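Local coordinates for protein transcriptional regulator, LRP/AsnC family (Neisseria meningitidis, PDB 2P5V) that probably binds DNA sequence-specifically as a transcriptional regulator of the Lrp/AsnC family, and forms an assembly of eight chains with calcium sites, at residues Lys14-Leu19 with Leu154-Leu159; Lys10-Ile15 with Lys46-Ala51. All blocks are in the same frame, centred on the assembly; numbering follows the deposited sequence.

Interaction 1 of 2, residues Lys14-Leu19 with Leu154-Leu159; sequences KILQVL and LPLNHL
Leu156 sends one of its two methyls, CD1, down onto helix 10-21, where it lands on the stem of Leu16 rather than on its tip: Leu156 CD1 lies 3.6 Å from Leu16 CB. Both leucines point from the backbone toward the other segment. With Leu16 CG anti to the carbonyl carbon (chi1 -65°), CB is presented as the nearest atom, and the methyls of Leu16 lie farther from Leu156 CD1. Gln17, one residue on, brings CG to the same methyl, 4.2 Å from Leu156 CD1. The Leu156 methyl is thus touched by two successive residues of the helix, from directions roughly at right angles. Toward the more exposed side of the contact the amide ends of Gln17 and Asn157 come near each other but are not bonded, Gln17 NE2 and Asn157 OD1 being 4.3 Å apart. A short 3-10 turn, with Leu159 N bonded to Leu156 O at 3.1 Å, follows directly behind Leu156. Ile13 and Gln20 of helix 10-21 also touch Leu156, and Gln20 OE1 accepts a bond from Leu154 N. His158 turns to the second subunit, where NE2 bonds to Val66 O of that chain. The arrangement is a C-terminal tail that, after strand 136-150, returns to its own chain's winged helix-turn-helix DNA-binding domain and packs on that domain's first long helix.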
loop_
_atom_site.group_PDB
_atom_site.type_symbol
_atom_site.label_atom_id
_atom_site.label_comp_id
_atom_site.label_asym_id
_atom_site.label_seq_id
_atom_site.Cartn_x
_atom_site.Cartn_y
_atom_site.Cartn_z
ATOM N N LYS G 14 -10.534 -25.183 -36.190
ATOM C CA LYS G 14 -10.388 -26.576 -35.759
ATOM C C LYS G 14 -8.932 -27.047 -35.784
ATOM O O LYS G 14 -8.469 -27.685 -34.841
ATOM C CB LYS G 14 -11.243 -27.491 -36.644
ATOM C CG LYS G 14 -11.221 -28.971 -36.264
ATOM C CD LYS G 14 -11.887 -29.225 -34.920
ATOM C CE LYS G 14 -12.158 -30.710 -34.704
ATOM N NZ LYS G 14 -13.265 -30.944 -33.735
ATOM N N ILE G 15 -8.225 -26.730 -36.868
ATOM C CA ILE G 15 -6.805 -27.075 -37.016
ATOM C C ILE G 15 -5.934 -26.442 -35.922
ATOM O O ILE G 15 -5.025 -27.083 -35.391
ATOM C CB ILE G 15 -6.261 -26.638 -38.403
ATOM C CG1 ILE G 15 -6.775 -27.569 -39.499
ATOM C CG2 ILE G 15 -4.743 -26.631 -38.410
ATOM C CD1 ILE G 15 -6.394 -27.129 -40.907
ATOM N N LEU G 16 -6.204 -25.180 -35.606
ATOM C CA LEU G 16 -5.454 -24.469 -34.565
ATOM C C LEU G 16 -5.745 -25.033 -33.175
ATOM O O LEU G 16 -4.846 -25.165 -32.349
ATOM C CB LEU G 16 -5.752 -22.970 -34.608
ATOM C CG LEU G 16 -5.283 -22.251 -35.877
ATOM C CD1 LEU G 16 -6.019 -20.934 -36.037
ATOM C CD2 LEU G 16 -3.776 -22.031 -35.874
ATOM N N GLN G 17 -7.001 -25.372 -32.920
ATOM C CA GLN G 17 -7.368 -25.998 -31.656
ATOM C C GLN G 17 -6.669 -27.342 -31.491
ATOM O O GLN G 17 -6.149 -27.646 -30.417
ATOM C CB GLN G 17 -8.878 -26.188 -31.568
ATOM C CG GLN G 17 -9.666 -24.885 -31.479
ATOM C CD GLN G 17 -11.163 -25.101 -31.612
ATOM O OE1 GLN G 17 -11.622 -26.205 -31.905
ATOM N NE2 GLN G 17 -11.931 -24.044 -31.396
ATOM N N VAL G 18 -6.659 -28.140 -32.559
ATOM C CA VAL G 18 -6.031 -29.460 -32.523
ATOM C C VAL G 18 -4.537 -29.344 -32.231
ATOM O O VAL G 18 -4.016 -30.026 -31.349
ATOM C CB VAL G 18 -6.228 -30.234 -33.853
ATOM C CG1 VAL G 18 -5.252 -31.400 -33.957
ATOM C CG2 VAL G 18 -7.665 -30.728 -33.979
ATOM N N LEU G 19 -3.859 -28.479 -32.977
ATOM C CA LEU G 19 -2.407 -28.328 -32.854
ATOM C C LEU G 19 -1.962 -27.695 -31.527
ATOM O O LEU G 19 -0.862 -27.981 -31.042
ATOM C CB LEU G 19 -1.858 -27.505 -34.025
ATOM C CG LEU G 19 -1.852 -28.193 -35.389
ATOM C CD1 LEU G 19 -1.464 -27.185 -36.466
ATOM C CD2 LEU G 19 -0.913 -29.403 -35.397
ATOM N N LEU G 154 -4.761 -20.658 -26.557
ATOM C CA LEU G 154 -5.554 -19.441 -26.627
ATOM C C LEU G 154 -6.983 -19.823 -26.969
ATOM O O LEU G 154 -7.204 -20.835 -27.647
ATOM C CB LEU G 154 -5.004 -18.496 -27.697
ATOM C CG LEU G 154 -3.657 -17.824 -27.416
ATOM C CD1 LEU G 154 -3.128 -17.117 -28.675
ATOM C CD2 LEU G 154 -3.788 -16.847 -26.268
ATOM N N PRO G 155 -7.956 -19.019 -26.502
ATOM C CA PRO G 155 -9.359 -19.232 -26.843
ATOM C C PRO G 155 -9.601 -18.695 -28.246
ATOM O O PRO G 155 -9.084 -17.629 -28.592
ATOM C CB PRO G 155 -10.097 -18.393 -25.799
ATOM C CG PRO G 155 -9.168 -17.251 -25.534
ATOM C CD PRO G 155 -7.776 -17.826 -25.650
ATOM N N LEU G 156 -10.351 -19.431 -29.058
ATOM C CA LEU G 156 -10.498 -19.067 -30.474
ATOM C C LEU G 156 -11.948 -18.891 -30.924
ATOM O O LEU G 156 -12.194 -18.591 -32.088
ATOM C CB LEU G 156 -9.776 -20.091 -31.367
ATOM C CG LEU G 156 -8.270 -20.254 -31.099
ATOM C CD1 LEU G 156 -7.617 -21.231 -32.083
ATOM C CD2 LEU G 156 -7.537 -18.906 -31.111
ATOM N N ASN G 157 -12.888 -19.015 -29.987
ATOM C CA ASN G 157 -14.321 -19.014 -30.299
ATOM C C ASN G 157 -14.820 -17.696 -30.879
ATOM O O ASN G 157 -15.788 -17.675 -31.641
ATOM C CB ASN G 157 -15.124 -19.355 -29.044
ATOM C CG ASN G 157 -14.728 -20.692 -28.456
ATOM O OD1 ASN G 157 -14.693 -21.704 -29.162
ATOM N ND2 ASN G 157 -14.405 -20.702 -27.163
ATOM N N HIS G 158 -14.153 -16.603 -30.514
ATOM C CA HIS G 158 -14.471 -15.275 -31.039
ATOM C C HIS G 158 -14.269 -15.145 -32.545
ATOM O O HIS G 158 -14.873 -14.285 -33.177
ATOM C CB HIS G 158 -13.660 -14.192 -30.316
ATOM C CG HIS G 158 -12.176 -14.319 -30.476
ATOM N ND1 HIS G 158 -11.408 -15.152 -29.687
ATOM C CD2 HIS G 158 -11.311 -13.681 -31.301
ATOM C CE1 HIS G 158 -10.139 -15.038 -30.037
ATOM N NE2 HIS G 158 -10.053 -14.149 -31.010
ATOM N N LEU G 159 -13.426 -15.997 -33.116
ATOM C CA LEU G 159 -13.160 -15.964 -34.550
ATOM C C LEU G 159 -14.278 -16.608 -35.382
ATOM O O LEU G 159 -14.284 -16.478 -36.606
ATOM C CB LEU G 159 -11.811 -16.624 -34.848
ATOM C CG LEU G 159 -10.606 -15.970 -34.159
ATOM C CD1 LEU G 159 -9.332 -16.767 -34.412
ATOM C CD2 LEU G 159 -10.441 -14.513 -34.599
#

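Interaction 2 of 2, residues Lys10-Ile15 with Lys46-Ala51; sequences KTDIKI and KQLEDA
Ile15 and Leu48 meet inside the winged helix-turn-helix domain, where helix 10-21 packs against helix 38-50, the helix that in this fold probably reads DNA. The first shell is small and apolar: Ile15 CG2 sits 4.0 Å from Leu48 CD1, and the two side chains cross obliquely. CG2, anti to the backbone N of Ile15, is the branch that meets the leucine, while CG1 (chi1 -74°) sits beside that N. Asp12, one helical turn earlier, borders the same leucine methyl loosely with backbone and side chain. The three touching residues are all buried. Further out, Leu8 and Ile53 pack on Leu48, and Val34 on Ile15. The start of helix 10-21 is held by Asp9, whose OD1 accepts a bond from Asp12 N, while the carboxylate of Asp12 reaches Arg44 of helix 38-50 in a long, weak ion pair. On the other helix, Glu49 OE2 is hydrogen-bonded to the hydroxyl of Tyr57. The loose approach of Asp12 is nearly even between its two oxygens: Leu48 CD1 is 4.3 Å from Asp12 O and 4.4 Å from Asp12 OD1.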
loop_
_atom_site.group_PDB
_atom_site.type_symbol
_atom_site.label_atom_id
_atom_site.label_comp_id
_atom_site.label_asym_id
_atom_site.label_seq_id
_atom_site.Cartn_x
_atom_site.Cartn_y
_atom_site.Cartn_z
ATOM N N LYS G 10 -14.177 -21.895 -40.088
ATOM C CA LYS G 10 -14.414 -22.874 -39.021
ATOM C C LYS G 10 -13.432 -24.054 -38.999
ATOM O O LYS G 10 -13.137 -24.590 -37.923
ATOM C CB LYS G 10 -15.855 -23.399 -39.092
ATOM C CG LYS G 10 -16.261 -24.267 -37.903
ATOM C CD LYS G 10 -17.770 -24.491 -37.833
ATOM C CE LYS G 10 -18.282 -25.352 -38.981
ATOM N NZ LYS G 10 -19.739 -25.653 -38.843
ATOM N N THR G 11 -12.924 -24.459 -40.166
ATOM C CA THR G 11 -12.003 -25.601 -40.225
ATOM C C THR G 11 -10.553 -25.180 -39.934
ATOM O O THR G 11 -9.762 -25.978 -39.425
ATOM C CB THR G 11 -12.109 -26.401 -41.561
ATOM O OG1 THR G 11 -11.205 -25.871 -42.533
ATOM C CG2 THR G 11 -13.539 -26.387 -42.099
ATOM N N ASP G 12 -10.215 -23.928 -40.243
ATOM C CA ASP G 12 -8.930 -23.353 -39.834
ATOM C C ASP G 12 -8.868 -23.189 -38.307
ATOM O O ASP G 12 -7.812 -23.394 -37.692
ATOM C CB ASP G 12 -8.688 -22.007 -40.528
ATOM C CG ASP G 12 -8.433 -22.153 -42.019
ATOM O OD1 ASP G 12 -7.474 -22.862 -42.398
ATOM O OD2 ASP G 12 -9.192 -21.556 -42.815
ATOM N N ILE G 13 -10.000 -22.830 -37.698
ATOM C CA ILE G 13 -10.102 -22.797 -36.235
ATOM C C ILE G 13 -9.826 -24.186 -35.667
ATOM O O ILE G 13 -8.983 -24.343 -34.781
ATOM C CB ILE G 13 -11.500 -22.328 -35.740
ATOM C CG1 ILE G 13 -11.791 -20.882 -36.167
ATOM C CG2 ILE G 13 -11.605 -22.453 -34.221
ATOM C CD1 ILE G 13 -10.770 -19.873 -35.690
ATOM N N LYS G 14 -10.534 -25.183 -36.190
ATOM C CA LYS G 14 -10.388 -26.576 -35.759
ATOM C C LYS G 14 -8.932 -27.047 -35.784
ATOM O O LYS G 14 -8.469 -27.685 -34.841
ATOM C CB LYS G 14 -11.243 -27.491 -36.644
ATOM C CG LYS G 14 -11.221 -28.971 -36.264
ATOM C CD LYS G 14 -11.887 -29.225 -34.920
ATOM C CE LYS G 14 -12.158 -30.710 -34.704
ATOM N NZ LYS G 14 -13.265 -30.944 -33.735
ATOM N N ILE G 15 -8.225 -26.730 -36.868
ATOM C CA ILE G 15 -6.805 -27.075 -37.016
ATOM C C ILE G 15 -5.934 -26.442 -35.922
ATOM O O ILE G 15 -5.025 -27.083 -35.391
ATOM C CB ILE G 15 -6.261 -26.638 -38.403
ATOM C CG1 ILE G 15 -6.775 -27.569 -39.499
ATOM C CG2 ILE G 15 -4.743 -26.631 -38.410
ATOM C CD1 ILE G 15 -6.394 -27.129 -40.907
ATOM N N LYS G 46 0.071 -24.412 -43.772
ATOM C CA LYS G 46 1.129 -23.564 -44.326
ATOM C C LYS G 46 0.747 -22.082 -44.295
ATOM O O LYS G 46 1.566 -21.238 -43.946
ATOM C CB LYS G 46 1.427 -23.969 -45.773
ATOM C CG LYS G 46 2.845 -23.654 -46.221
ATOM C CD LYS G 46 3.800 -24.815 -45.945
ATOM C CE LYS G 46 3.606 -25.953 -46.944
ATOM N NZ LYS G 46 4.743 -26.911 -46.926
ATOM N N GLN G 47 -0.493 -21.776 -44.678
ATOM C CA GLN G 47 -1.009 -20.405 -44.646
ATOM C C GLN G 47 -0.995 -19.851 -43.219
ATOM O O GLN G 47 -0.629 -18.695 -42.990
ATOM C CB GLN G 47 -2.436 -20.346 -45.215
ATOM C CG GLN G 47 -2.527 -20.614 -46.727
ATOM C CD GLN G 47 -3.917 -21.059 -47.196
ATOM O OE1 GLN G 47 -4.839 -21.234 -46.396
ATOM N NE2 GLN G 47 -4.063 -21.249 -48.505
ATOM N N LEU G 48 -1.385 -20.692 -42.267
ATOM C CA LEU G 48 -1.408 -20.320 -40.853
ATOM C C LEU G 48 -0.016 -20.012 -40.300
ATOM O O LEU G 48 0.142 -19.076 -39.518
ATOM C CB LEU G 48 -2.059 -21.427 -40.015
ATOM C CG LEU G 48 -3.543 -21.656 -40.276
ATOM C CD1 LEU G 48 -4.024 -22.924 -39.597
ATOM C CD2 LEU G 48 -4.330 -20.455 -39.798
ATOM N N GLU G 49 0.983 -20.799 -40.703
ATOM C CA GLU G 49 2.370 -20.568 -40.283
ATOM C C GLU G 49 2.969 -19.345 -40.975
ATOM O O GLU G 49 3.639 -18.536 -40.338
ATOM C CB GLU G 49 3.241 -21.794 -40.569
ATOM C CG GLU G 49 3.036 -22.947 -39.597
ATOM C CD GLU G 49 3.629 -24.254 -40.108
ATOM O OE1 GLU G 49 4.447 -24.219 -41.055
ATOM O OE2 GLU G 49 3.270 -25.322 -39.566
ATOM N N ASP G 50 2.727 -19.220 -42.278
ATOM C CA ASP G 50 3.196 -18.066 -43.041
ATOM C C ASP G 50 2.530 -16.768 -42.574
ATOM O O ASP G 50 3.155 -15.708 -42.588
ATOM C CB ASP G 50 2.946 -18.268 -44.543
ATOM C CG ASP G 50 3.695 -19.467 -45.111
ATOM O OD1 ASP G 50 4.634 -19.970 -44.448
ATOM O OD2 ASP G 50 3.333 -19.912 -46.223
ATOM N N ALA G 51 1.266 -16.859 -42.162
ATOM C CA ALA G 51 0.528 -15.710 -41.628
ATOM C C ALA G 51 1.032 -15.261 -40.254
ATOM O O ALA G 51 0.717 -14.156 -39.808
ATOM C CB ALA G 51 -0.948 -16.036 -41.542
#

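Both interactions are built on helix 10-21, share Lys14 and Ile15, and have centres about 9 Å apart. Along the chain, helix 10-21 comes first, helix 38-50 of interaction 2 next, and the tail of interaction 1 last, after the four-stranded antiparallel sheet and its helices have intervened. The two contacts meet directly: Leu16 CD2 packs 3.8 Å from Leu48 CD1, and Leu159 CB lies 3.5 Å from Ile13 CD1. Helix 10-21 thus carries helix 38-50 and the C-terminal tail on adjoining sides, and the tail, though distant in sequence, closes back on the DNA-binding domain.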